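PDB 4UWM: 3,6-diketocamphane 1,6 monooxygenase from Pseudomonas putida, which catalyses the FMNH2-dependent Baeyer-Villiger oxidation of a camphor-derived diketone to a lactone, a step in the breakdown of (-)-camphor by this bacterium. Local coordinates for residues Phe281-Met295 with Pro306-Phe319. Sequence-based numbering, arbitrary orientation.
Sequences FERYLIPIWRRFGMM and PVDADLEFLVDNVF
Met-295 points its sulfur at Ala-309 and Leu-314. Met-295 SD lies 3.9 Å from Ala-309 CB and 4.1 Å from Leu-314 CD2, and the two longer side chains meet nearly at right angles. The other branch of Leu-314, CD1, meets Ile-286 CG1 tip to tip at 3.8 Å. Leu-311 packs against Ile-286, Phe-281 and Glu-282. Its CB faces Ile-286 CD1, its CD1 approaches Phe-281 CB, and its CD2 lies by the Glu-282 carboxylate. A water accepts from Leu-311 N, in the first turn of helix 311-317, and donates to Glu-282 OE1. Asp-310 OD1 caps the same end by accepting from Phe-313 N.

On the exposed side, Arg-290 reaches across to Ala-309 O. In the conformer described, one of two deposited, the chain bends at chi3 (-54°), which brings the guanidinium edge to this oxygen. Arg-290 NH1 and NH2 both reach Ala-309 O, at 2.8 and 2.7 Å, but the hold is weak and doubtful.

At the buried end, Phe-319 CZ sits 3.4 Å above the centre of the Phe-281 ring. The ring planes are at 54°, and Leu-285 CD1 covers the opposite face. Both phenylalanines also touch Thr-258 on strand 254-261.

The axes of helices 281-291 and 311-317 cross at 85°. Helix 281-291 ends in a Schellman motif with Gly-293 as C-prime residue, and the next residue, Met-294, touches FMN. The contact is helix packing outside the parallel strands of the TIM-barrel fold of the bacterial luciferase family.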
ATOM      1  N   PHE A 281     -10.989  -3.326 -26.950  1.00 26.13           N
ATOM      2  CA  PHE A 281     -10.240  -3.788 -28.124  1.00 27.91           C
ATOM      3  C   PHE A 281     -10.345  -2.864 -29.318  1.00 28.02           C
ATOM      4  O   PHE A 281      -9.332  -2.508 -29.903  1.00 29.48           O
ATOM      5  CB  PHE A 281     -10.618  -5.216 -28.503  1.00 27.78           C
ATOM      6  CG  PHE A 281      -9.822  -6.253 -27.768  1.00 28.60           C
ATOM      7  CD1 PHE A 281      -8.603  -6.687 -28.271  1.00 26.44           C
ATOM      8  CD2 PHE A 281     -10.266  -6.765 -26.556  1.00 27.96           C
ATOM      9  CE1 PHE A 281      -7.854  -7.636 -27.597  1.00 26.87           C
ATOM     10  CE2 PHE A 281      -9.520  -7.713 -25.875  1.00 28.37           C
ATOM     11  CZ  PHE A 281      -8.313  -8.152 -26.398  1.00 28.43           C
ATOM     12  N   GLU A 282     -11.562  -2.456 -29.665  1.00 35.76           N
ATOM     13  CA  GLU A 282     -11.786  -1.539 -30.793  1.00 32.54           C
ATOM     14  C   GLU A 282     -11.145  -0.179 -30.596  1.00 30.98           C
ATOM     15  O   GLU A 282     -10.532   0.363 -31.520  1.00 30.52           O
ATOM     16  CB  GLU A 282     -13.284  -1.329 -31.003  1.00 45.01           C
ATOM     17  CG  GLU A 282     -13.677  -0.901 -32.399  1.00 52.42           C
ATOM     18  CD  GLU A 282     -13.839  -2.092 -33.308  1.00 68.86           C
ATOM     19  OE1 GLU A 282     -12.813  -2.571 -33.832  1.00 69.84           O
ATOM     20  OE2 GLU A 282     -14.984  -2.563 -33.466  1.00 71.07           O
ATOM     21  N   ARG A 283     -11.296   0.394 -29.401  1.00 27.52           N
ATOM     22  CA  ARG A 283     -10.815   1.751 -29.172  1.00 25.80           C
ATOM     23  C   ARG A 283      -9.331   1.833 -28.859  1.00 26.72           C
ATOM     24  O   ARG A 283      -8.670   2.814 -29.220  1.00 30.32           O
ATOM     25  CB  ARG A 283     -11.606   2.439 -28.061  1.00 29.11           C
ATOM     26  CG  ARG A 283     -11.162   3.874 -27.841  1.00 34.07           C
ATOM     27  CD  ARG A 283     -11.922   4.571 -26.729  1.00 37.44           C
ATOM     28  NE  ARG A 283     -11.261   5.821 -26.365  1.00 39.71           N
ATOM     29  CZ  ARG A 283     -11.626   6.601 -25.353  1.00 36.07           C
ATOM     30  NH1 ARG A 283     -12.667   6.271 -24.587  1.00 37.59           N
ATOM     31  NH2 ARG A 283     -10.955   7.719 -25.122  1.00 34.19           N
ATOM     32  N   TYR A 284      -8.817   0.816 -28.172  1.00 26.69           N
ATOM     33  CA  TYR A 284      -7.509   0.925 -27.524  1.00 26.64           C
ATOM     34  C   TYR A 284      -6.529  -0.138 -28.005  1.00 23.54           C
ATOM     35  O   TYR A 284      -5.488   0.194 -28.561  1.00 30.01           O
ATOM     36  CB  TYR A 284      -7.675   0.861 -25.974  1.00 22.92           C
ATOM     37  CG  TYR A 284      -6.365   0.893 -25.194  1.00 22.64           C
ATOM     38  CD1 TYR A 284      -5.430   1.904 -25.403  1.00 24.88           C
ATOM     39  CD2 TYR A 284      -6.087  -0.067 -24.218  1.00 22.88           C
ATOM     40  CE1 TYR A 284      -4.244   1.944 -24.688  1.00 25.94           C
ATOM     41  CE2 TYR A 284      -4.893  -0.042 -23.506  1.00 20.66           C
ATOM     42  CZ  TYR A 284      -3.983   0.970 -23.743  1.00 25.26           C
ATOM     43  OH  TYR A 284      -2.800   1.021 -23.040  1.00 28.27           O
ATOM     44  N   LEU A 285      -6.860  -1.407 -27.788  1.00 24.05           N
ATOM     45  CA  LEU A 285      -5.887  -2.482 -27.993  1.00 24.56           C
ATOM     46  C   LEU A 285      -5.555  -2.805 -29.450  1.00 27.83           C
ATOM     47  O   LEU A 285      -4.378  -2.980 -29.791  1.00 29.97           O
ATOM     48  CB  LEU A 285      -6.317  -3.768 -27.265  1.00 22.75           C
ATOM     49  CG  LEU A 285      -6.325  -3.705 -25.732  1.00 23.47           C
ATOM     50  CD1 LEU A 285      -6.940  -4.964 -25.152  1.00 23.97           C
ATOM     51  CD2 LEU A 285      -4.919  -3.473 -25.186  1.00 27.05           C
ATOM     52  N   ILE A 286      -6.584  -2.927 -30.291  1.00 30.01           N
ATOM     53  CA  ILE A 286      -6.364  -3.329 -31.684  1.00 31.46           C
ATOM     54  C   ILE A 286      -5.446  -2.348 -32.406  1.00 30.83           C
ATOM     55  O   ILE A 286      -4.455  -2.791 -32.985  1.00 36.17           O
ATOM     56  CB  ILE A 286      -7.677  -3.651 -32.447  1.00 30.17           C
ATOM     57  CG1 ILE A 286      -8.199  -5.020 -32.011  1.00 27.85           C
ATOM     58  CG2 ILE A 286      -7.459  -3.649 -33.955  1.00 33.25           C
ATOM     59  CD1 ILE A 286      -9.685  -5.239 -32.237  1.00 29.99           C
ATOM     60  N   PRO A 287      -5.717  -1.022 -32.331  1.00 32.45           N
ATOM     61  CA  PRO A 287      -4.806  -0.106 -33.025  1.00 28.35           C
ATOM     62  C   PRO A 287      -3.342  -0.242 -32.580  1.00 39.35           C
ATOM     63  O   PRO A 287      -2.442  -0.095 -33.406  1.00 32.72           O
ATOM     64  CB  PRO A 287      -5.350   1.275 -32.656  1.00 32.89           C
ATOM     65  CG  PRO A 287      -6.799   1.054 -32.431  1.00 33.60           C
ATOM     66  CD  PRO A 287      -6.874  -0.295 -31.763  1.00 30.76           C
ATOM     67  N   ILE A 288      -3.112  -0.524 -31.291  1.00 34.92           N
ATOM     68  CA  ILE A 288      -1.764  -0.737 -30.773  1.00 34.57           C
ATOM     69  C   ILE A 288      -1.180  -2.040 -31.322  1.00 32.35           C
ATOM     70  O   ILE A 288      -0.090  -2.048 -31.892  1.00 37.73           O
ATOM     71  CB  ILE A 288      -1.734  -0.753 -29.221  1.00 32.82           C
ATOM     72  CG1 ILE A 288      -2.103   0.620 -28.657  1.00 31.56           C
ATOM     73  CG2 ILE A 288      -0.368  -1.195 -28.714  1.00 37.25           C
ATOM     74  CD1 ILE A 288      -2.171   0.659 -27.142  1.00 37.61           C
ATOM     75  N   TRP A 289      -1.919  -3.135 -31.144  1.00 32.85           N
ATOM     76  CA  TRP A 289      -1.489  -4.449 -31.585  1.00 34.11           C
ATOM     77  C   TRP A 289      -1.176  -4.468 -33.085  1.00 42.73           C
ATOM     78  O   TRP A 289      -0.184  -5.074 -33.507  1.00 39.46           O
ATOM     79  CB  TRP A 289      -2.541  -5.502 -31.243  1.00 29.38           C
ATOM     80  CG  TRP A 289      -2.652  -5.804 -29.797  1.00 31.58           C
ATOM     81  CD1 TRP A 289      -2.119  -5.079 -28.762  1.00 37.22           C
ATOM     82  CD2 TRP A 289      -3.357  -6.904 -29.192  1.00 31.42           C
ATOM     83  NE1 TRP A 289      -2.435  -5.665 -27.559  1.00 34.52           N
ATOM     84  CE2 TRP A 289      -3.192  -6.785 -27.791  1.00 31.45           C
ATOM     85  CE3 TRP A 289      -4.108  -7.978 -29.697  1.00 34.76           C
ATOM     86  CZ2 TRP A 289      -3.749  -7.700 -26.885  1.00 33.74           C
ATOM     87  CZ3 TRP A 289      -4.663  -8.895 -28.789  1.00 35.36           C
ATOM     88  CH2 TRP A 289      -4.470  -8.750 -27.399  1.00 32.76           C
ATOM     89  N   ARG A 290      -2.014  -3.801 -33.879  1.00 45.33           N
ATOM     90  CA  ARG A 290      -1.779  -3.718 -35.318  0.60 47.02           C
ATOM     91  C   ARG A 290      -0.513  -2.927 -35.637  1.00 45.96           C
ATOM     92  O   ARG A 290       0.278  -3.348 -36.478  1.00 52.85           O
ATOM     93  CB  ARG A 290      -2.982  -3.145 -36.074  0.60 41.94           C
ATOM     94  CG  ARG A 290      -2.948  -3.480 -37.562  0.60 46.32           C
ATOM     95  CD  ARG A 290      -3.997  -2.735 -38.378  0.60 51.85           C
ATOM     96  NE  ARG A 290      -5.357  -2.912 -37.870  0.60 51.73           N
ATOM     97  CZ  ARG A 290      -6.103  -3.999 -38.049  0.60 52.71           C
ATOM     98  NH1 ARG A 290      -5.632  -5.043 -38.723  0.60 49.93           N
ATOM     99  NH2 ARG A 290      -7.327  -4.041 -37.541  0.60 51.06           N
ATOM    100  N   ARG A 291      -0.307  -1.802 -34.955  1.00 45.72           N
ATOM    101  CA  ARG A 291       0.880  -0.975 -35.181  1.00 43.70           C
ATOM    102  C   ARG A 291       2.198  -1.717 -34.916  1.00 52.02           C
ATOM    103  O   ARG A 291       3.196  -1.461 -35.586  1.00 60.66           O
ATOM    104  CB  ARG A 291       0.813   0.317 -34.352  1.00 42.42           C
ATOM    105  CG  ARG A 291       1.814   1.375 -34.786  1.00 54.00           C
ATOM    106  CD  ARG A 291       1.561   2.712 -34.112  1.00 71.87           C
ATOM    107  NE  ARG A 291       2.412   2.912 -32.940  1.00 81.79           N
ATOM    108  CZ  ARG A 291       2.424   4.014 -32.193  1.00 86.60           C
ATOM    109  NH1 ARG A 291       1.624   5.033 -32.481  1.00 98.71           N
ATOM    110  NH2 ARG A 291       3.236   4.098 -31.150  1.00 92.16           N
ATOM    111  N   PHE A 292       2.198  -2.627 -33.945  1.00 44.30           N
ATOM    112  CA  PHE A 292       3.418  -3.334 -33.564  1.00 44.25           C
ATOM    113  C   PHE A 292       3.382  -4.804 -33.975  1.00 45.81           C
ATOM    114  O   PHE A 292       4.065  -5.643 -33.379  1.00 41.97           O
ATOM    115  CB  PHE A 292       3.647  -3.220 -32.058  1.00 48.66           C
ATOM    116  CG  PHE A 292       3.943  -1.826 -31.594  1.00 61.77           C
ATOM    117  CD1 PHE A 292       5.238  -1.311 -31.667  1.00 63.39           C
ATOM    118  CD2 PHE A 292       2.934  -1.023 -31.069  1.00 63.97           C
ATOM    119  CE1 PHE A 292       5.517  -0.022 -31.233  1.00 62.68           C
ATOM    120  CE2 PHE A 292       3.207   0.266 -30.633  1.00 63.87           C
ATOM    121  CZ  PHE A 292       4.498   0.767 -30.717  1.00 64.69           C
ATOM    122  N   GLY A 293       2.566  -5.103 -34.985  1.00 46.56           N
ATOM    123  CA  GLY A 293       2.440  -6.441 -35.557  1.00 49.14           C
ATOM    124  C   GLY A 293       2.205  -7.544 -34.553  1.00 50.35           C
ATOM    125  O   GLY A 293       2.662  -8.670 -34.739  1.00 52.41           O
ATOM    126  N   MET A 294       1.476  -7.227 -33.490  1.00 45.26           N
ATOM    127  CA  MET A 294       1.256  -8.177 -32.405  1.00 39.23           C
ATOM    128  C   MET A 294       0.171  -9.215 -32.676  1.00 40.50           C
ATOM    129  O   MET A 294      -0.043 -10.122 -31.869  1.00 41.69           O
ATOM    130  CB  MET A 294       0.993  -7.426 -31.106  1.00 40.25           C
ATOM    131  CG  MET A 294       2.218  -6.666 -30.615  1.00 43.43           C
ATOM    132  SD  MET A 294       1.805  -5.452 -29.354  1.00 44.01           S
ATOM    133  CE  MET A 294       1.058  -6.519 -28.127  1.00 39.49           C
ATOM    134  N   MET A 295      -0.508  -9.095 -33.814  1.00 40.62           N
ATOM    135  CA  MET A 295      -1.503 -10.107 -34.196  1.00 44.79           C
ATOM    136  C   MET A 295      -1.013 -11.094 -35.270  1.00 42.13           C
ATOM    137  O   MET A 295      -1.799 -11.866 -35.820  1.00 45.47           O
ATOM    138  CB  MET A 295      -2.819  -9.445 -34.603  1.00 46.53           C
ATOM    139  CG  MET A 295      -3.570  -8.858 -33.423  1.00 34.50           C
ATOM    140  SD  MET A 295      -5.020  -7.922 -33.883  1.00 43.84           S
ATOM    141  CE  MET A 295      -4.330  -6.630 -34.906  1.00 32.85           C
ATOM    142  N   PRO A 306      -2.403 -10.643 -41.546  1.00 63.24           N
ATOM    143  CA  PRO A 306      -2.485  -9.714 -40.402  1.00 59.41           C
ATOM    144  C   PRO A 306      -3.323  -8.455 -40.663  1.00 60.32           C
ATOM    145  O   PRO A 306      -4.044  -8.004 -39.769  1.00 56.87           O
ATOM    146  CB  PRO A 306      -1.026  -9.327 -40.165  1.00 66.13           C
ATOM    147  CG  PRO A 306      -0.253 -10.518 -40.617  1.00 74.47           C
ATOM    148  CD  PRO A 306      -1.038 -11.179 -41.717  1.00 67.39           C
ATOM    149  N   VAL A 307      -3.228  -7.914 -41.881  1.00 60.17           N
ATOM    150  CA  VAL A 307      -4.000  -6.733 -42.279  0.50 56.77           C
ATOM    151  C   VAL A 307      -5.510  -6.966 -42.114  1.00 50.06           C
ATOM    152  O   VAL A 307      -6.276  -6.017 -41.951  1.00 55.30           O
ATOM    153  CB  VAL A 307      -3.653  -6.289 -43.727  0.50 64.13           C
ATOM    154  CG1 VAL A 307      -4.452  -5.061 -44.143  0.50 62.69           C
ATOM    155  CG2 VAL A 307      -2.163  -6.000 -43.858  0.50 60.42           C
ATOM    156  N   ASP A 308      -5.929  -8.232 -42.132  1.00 53.17           N
ATOM    157  CA  ASP A 308      -7.341  -8.603 -42.012  0.50 55.33           C
ATOM    158  C   ASP A 308      -7.751  -8.945 -40.567  1.00 56.65           C
ATOM    159  O   ASP A 308      -8.879  -9.395 -40.324  1.00 60.22           O
ATOM    160  CB  ASP A 308      -7.672  -9.775 -42.951  0.50 53.38           C
ATOM    161  CG  ASP A 308      -7.158  -9.565 -44.375  0.50 51.62           C
ATOM    162  OD1 ASP A 308      -7.247  -8.428 -44.889  0.50 40.25           O
ATOM    163  OD2 ASP A 308      -6.672 -10.546 -44.985  0.50 47.02           O
ATOM    164  N   ALA A 309      -6.841  -8.741 -39.614  1.00 57.17           N
ATOM    165  CA  ALA A 309      -7.149  -9.015 -38.206  1.00 51.67           C
ATOM    166  C   ALA A 309      -7.931  -7.855 -37.588  1.00 47.64           C
ATOM    167  O   ALA A 309      -7.387  -6.768 -37.365  1.00 48.98           O
ATOM    168  CB  ALA A 309      -5.884  -9.299 -37.414  1.00 45.23           C
ATOM    169  N   ASP A 310      -9.213  -8.093 -37.339  1.00 42.07           N
ATOM    170  CA  ASP A 310     -10.078  -7.113 -36.693  1.00 42.08           C
ATOM    171  C   ASP A 310     -10.806  -7.777 -35.524  1.00 37.30           C
ATOM    172  O   ASP A 310     -10.529  -8.930 -35.189  1.00 41.25           O
ATOM    173  CB  ASP A 310     -11.066  -6.503 -37.702  1.00 45.30           C
ATOM    174  CG  ASP A 310     -11.971  -7.544 -38.360  1.00 46.06           C
ATOM    175  OD1 ASP A 310     -12.156  -8.662 -37.822  1.00 50.11           O
ATOM    176  OD2 ASP A 310     -12.517  -7.231 -39.433  1.00 57.68           O
ATOM    177  N   LEU A 311     -11.738  -7.054 -34.917  1.00 37.78           N
ATOM    178  CA  LEU A 311     -12.410  -7.526 -33.712  1.00 40.67           C
ATOM    179  C   LEU A 311     -13.071  -8.888 -33.905  1.00 45.32           C
ATOM    180  O   LEU A 311     -12.827  -9.813 -33.130  1.00 38.30           O
ATOM    181  CB  LEU A 311     -13.429  -6.487 -33.222  1.00 35.41           C
ATOM    182  CG  LEU A 311     -14.265  -6.793 -31.979  1.00 40.46           C
ATOM    183  CD1 LEU A 311     -13.404  -7.227 -30.796  1.00 44.27           C
ATOM    184  CD2 LEU A 311     -15.099  -5.569 -31.624  1.00 41.77           C
ATOM    185  N   GLU A 312     -13.889  -9.014 -34.952  1.00 45.04           N
ATOM    186  CA  GLU A 312     -14.608 -10.255 -35.206  1.00 36.80           C
ATOM    187  C   GLU A 312     -13.671 -11.427 -35.465  1.00 32.03           C
ATOM    188  O   GLU A 312     -13.940 -12.546 -35.026  1.00 37.57           O
ATOM    189  CB  GLU A 312     -15.605 -10.090 -36.367  1.00 48.58           C
ATOM    190  CG  GLU A 312     -16.464 -11.323 -36.612  1.00 49.11           C
ATOM    191  CD  GLU A 312     -17.700 -11.045 -37.449  1.00 58.72           C
ATOM    192  OE1 GLU A 312     -17.635 -10.199 -38.369  1.00 53.66           O
ATOM    193  OE2 GLU A 312     -18.741 -11.681 -37.177  1.00 61.92           O
ATOM    194  N   PHE A 313     -12.562 -11.173 -36.156  1.00 34.89           N
ATOM    195  CA  PHE A 313     -11.550 -12.205 -36.317  1.00 36.42           C
ATOM    196  C   PHE A 313     -11.070 -12.728 -34.955  1.00 39.55           C
ATOM    197  O   PHE A 313     -10.990 -13.943 -34.734  1.00 40.71           O
ATOM    198  CB  PHE A 313     -10.362 -11.709 -37.142  1.00 38.91           C
ATOM    199  CG  PHE A 313      -9.145 -12.582 -37.003  1.00 46.56           C
ATOM    200  CD1 PHE A 313      -9.099 -13.837 -37.607  1.00 48.58           C
ATOM    201  CD2 PHE A 313      -8.058 -12.172 -36.232  1.00 43.23           C
ATOM    202  CE1 PHE A 313      -7.990 -14.659 -37.459  1.00 51.52           C
ATOM    203  CE2 PHE A 313      -6.948 -12.991 -36.082  1.00 47.21           C
ATOM    204  CZ  PHE A 313      -6.912 -14.236 -36.697  1.00 47.06           C
ATOM    205  N   LEU A 314     -10.748 -11.799 -34.055  1.00 42.45           N
ATOM    206  CA  LEU A 314     -10.281 -12.137 -32.706  1.00 36.82           C
ATOM    207  C   LEU A 314     -11.351 -12.908 -31.941  1.00 33.26           C
ATOM    208  O   LEU A 314     -11.075 -13.953 -31.363  1.00 35.59           O
ATOM    209  CB  LEU A 314      -9.855 -10.867 -31.939  1.00 31.24           C
ATOM    210  CG  LEU A 314      -8.624 -10.101 -32.439  1.00 33.11           C
ATOM    211  CD1 LEU A 314      -8.400  -8.829 -31.634  1.00 34.20           C
ATOM    212  CD2 LEU A 314      -7.367 -10.966 -32.409  1.00 33.70           C
ATOM    213  N   VAL A 315     -12.583 -12.413 -31.976  1.00 36.95           N
ATOM    214  CA  VAL A 315     -13.691 -13.087 -31.295  1.00 36.59           C
ATOM    215  C   VAL A 315     -13.924 -14.509 -31.808  1.00 40.95           C
ATOM    216  O   VAL A 315     -14.185 -15.422 -31.019  1.00 41.71           O
ATOM    217  CB  VAL A 315     -14.983 -12.246 -31.370  1.00 38.86           C
ATOM    218  CG1 VAL A 315     -16.111 -12.915 -30.611  1.00 39.97           C
ATOM    219  CG2 VAL A 315     -14.738 -10.861 -30.800  1.00 37.47           C
ATOM    220  N   ASP A 316     -13.795 -14.699 -33.121  1.00 46.84           N
ATOM    221  CA  ASP A 316     -14.062 -15.997 -33.757  1.00 46.71           C
ATOM    222  C   ASP A 316     -12.932 -17.031 -33.654  1.00 48.49           C
ATOM    223  O   ASP A 316     -13.191 -18.234 -33.580  1.00 57.47           O
ATOM    224  CB  ASP A 316     -14.427 -15.793 -35.234  1.00 45.42           C
ATOM    225  CG  ASP A 316     -15.790 -15.152 -35.421  1.00 46.66           C
ATOM    226  OD1 ASP A 316     -16.696 -15.394 -34.602  1.00 46.63           O
ATOM    227  OD2 ASP A 316     -15.963 -14.401 -36.402  1.00 54.81           O
ATOM    228  N   ASN A 317     -11.686 -16.568 -33.658  1.00 41.13           N
ATOM    229  CA  ASN A 317     -10.538 -17.464 -33.827  1.00 40.90           C
ATOM    230  C   ASN A 317      -9.499 -17.443 -32.701  1.00 41.50           C
ATOM    231  O   ASN A 317      -8.697 -18.368 -32.586  1.00 41.76           O
ATOM    232  CB  ASN A 317      -9.838 -17.147 -35.149  1.00 41.57           C
ATOM    233  CG  ASN A 317     -10.800 -17.130 -36.324  1.00 52.07           C
ATOM    234  OD1 ASN A 317     -11.147 -18.173 -36.866  1.00 65.22           O
ATOM    235  ND2 ASN A 317     -11.240 -15.940 -36.714  1.00 52.27           N
ATOM    236  N   VAL A 318      -9.503 -16.380 -31.896  1.00 41.66           N
ATOM    237  CA  VAL A 318      -8.478 -16.183 -30.853  1.00 39.00           C
ATOM    238  C   VAL A 318      -9.070 -16.267 -29.441  1.00 41.00           C
ATOM    239  O   VAL A 318      -8.687 -17.143 -28.655  1.00 39.60           O
ATOM    240  CB  VAL A 318      -7.729 -14.849 -31.036  1.00 36.54           C
ATOM    241  CG1 VAL A 318      -6.705 -14.656 -29.926  1.00 38.96           C
ATOM    242  CG2 VAL A 318      -7.053 -14.802 -32.399  1.00 35.25           C
ATOM    243  N   PHE A 319     -10.015 -15.379 -29.136  1.00 34.43           N
ATOM    244  CA  PHE A 319     -10.617 -15.324 -27.804  1.00 32.84           C
ATOM    245  C   PHE A 319     -11.266 -16.639 -27.484  1.00 40.20           C
ATOM    246  O   PHE A 319     -11.741 -17.334 -28.375  1.00 45.73           O
ATOM    247  CB  PHE A 319     -11.686 -14.232 -27.702  1.00 29.54           C
ATOM    248  CG  PHE A 319     -11.174 -12.846 -27.907  1.00 28.72           C
ATOM    249  CD1 PHE A 319      -9.805 -12.583 -27.995  1.00 31.22           C
ATOM    250  CD2 PHE A 319     -12.064 -11.784 -27.973  1.00 30.61           C
ATOM    251  CE1 PHE A 319      -9.347 -11.287 -28.169  1.00 25.49           C
ATOM    252  CE2 PHE A 319     -11.609 -10.486 -28.148  1.00 30.49           C
ATOM    253  CZ  PHE A 319     -10.253 -10.239 -28.241  1.00 28.39           C
TER
HETATM  254  O   HOH W   1     -12.321  -4.553 -35.447  1.00 46.19           O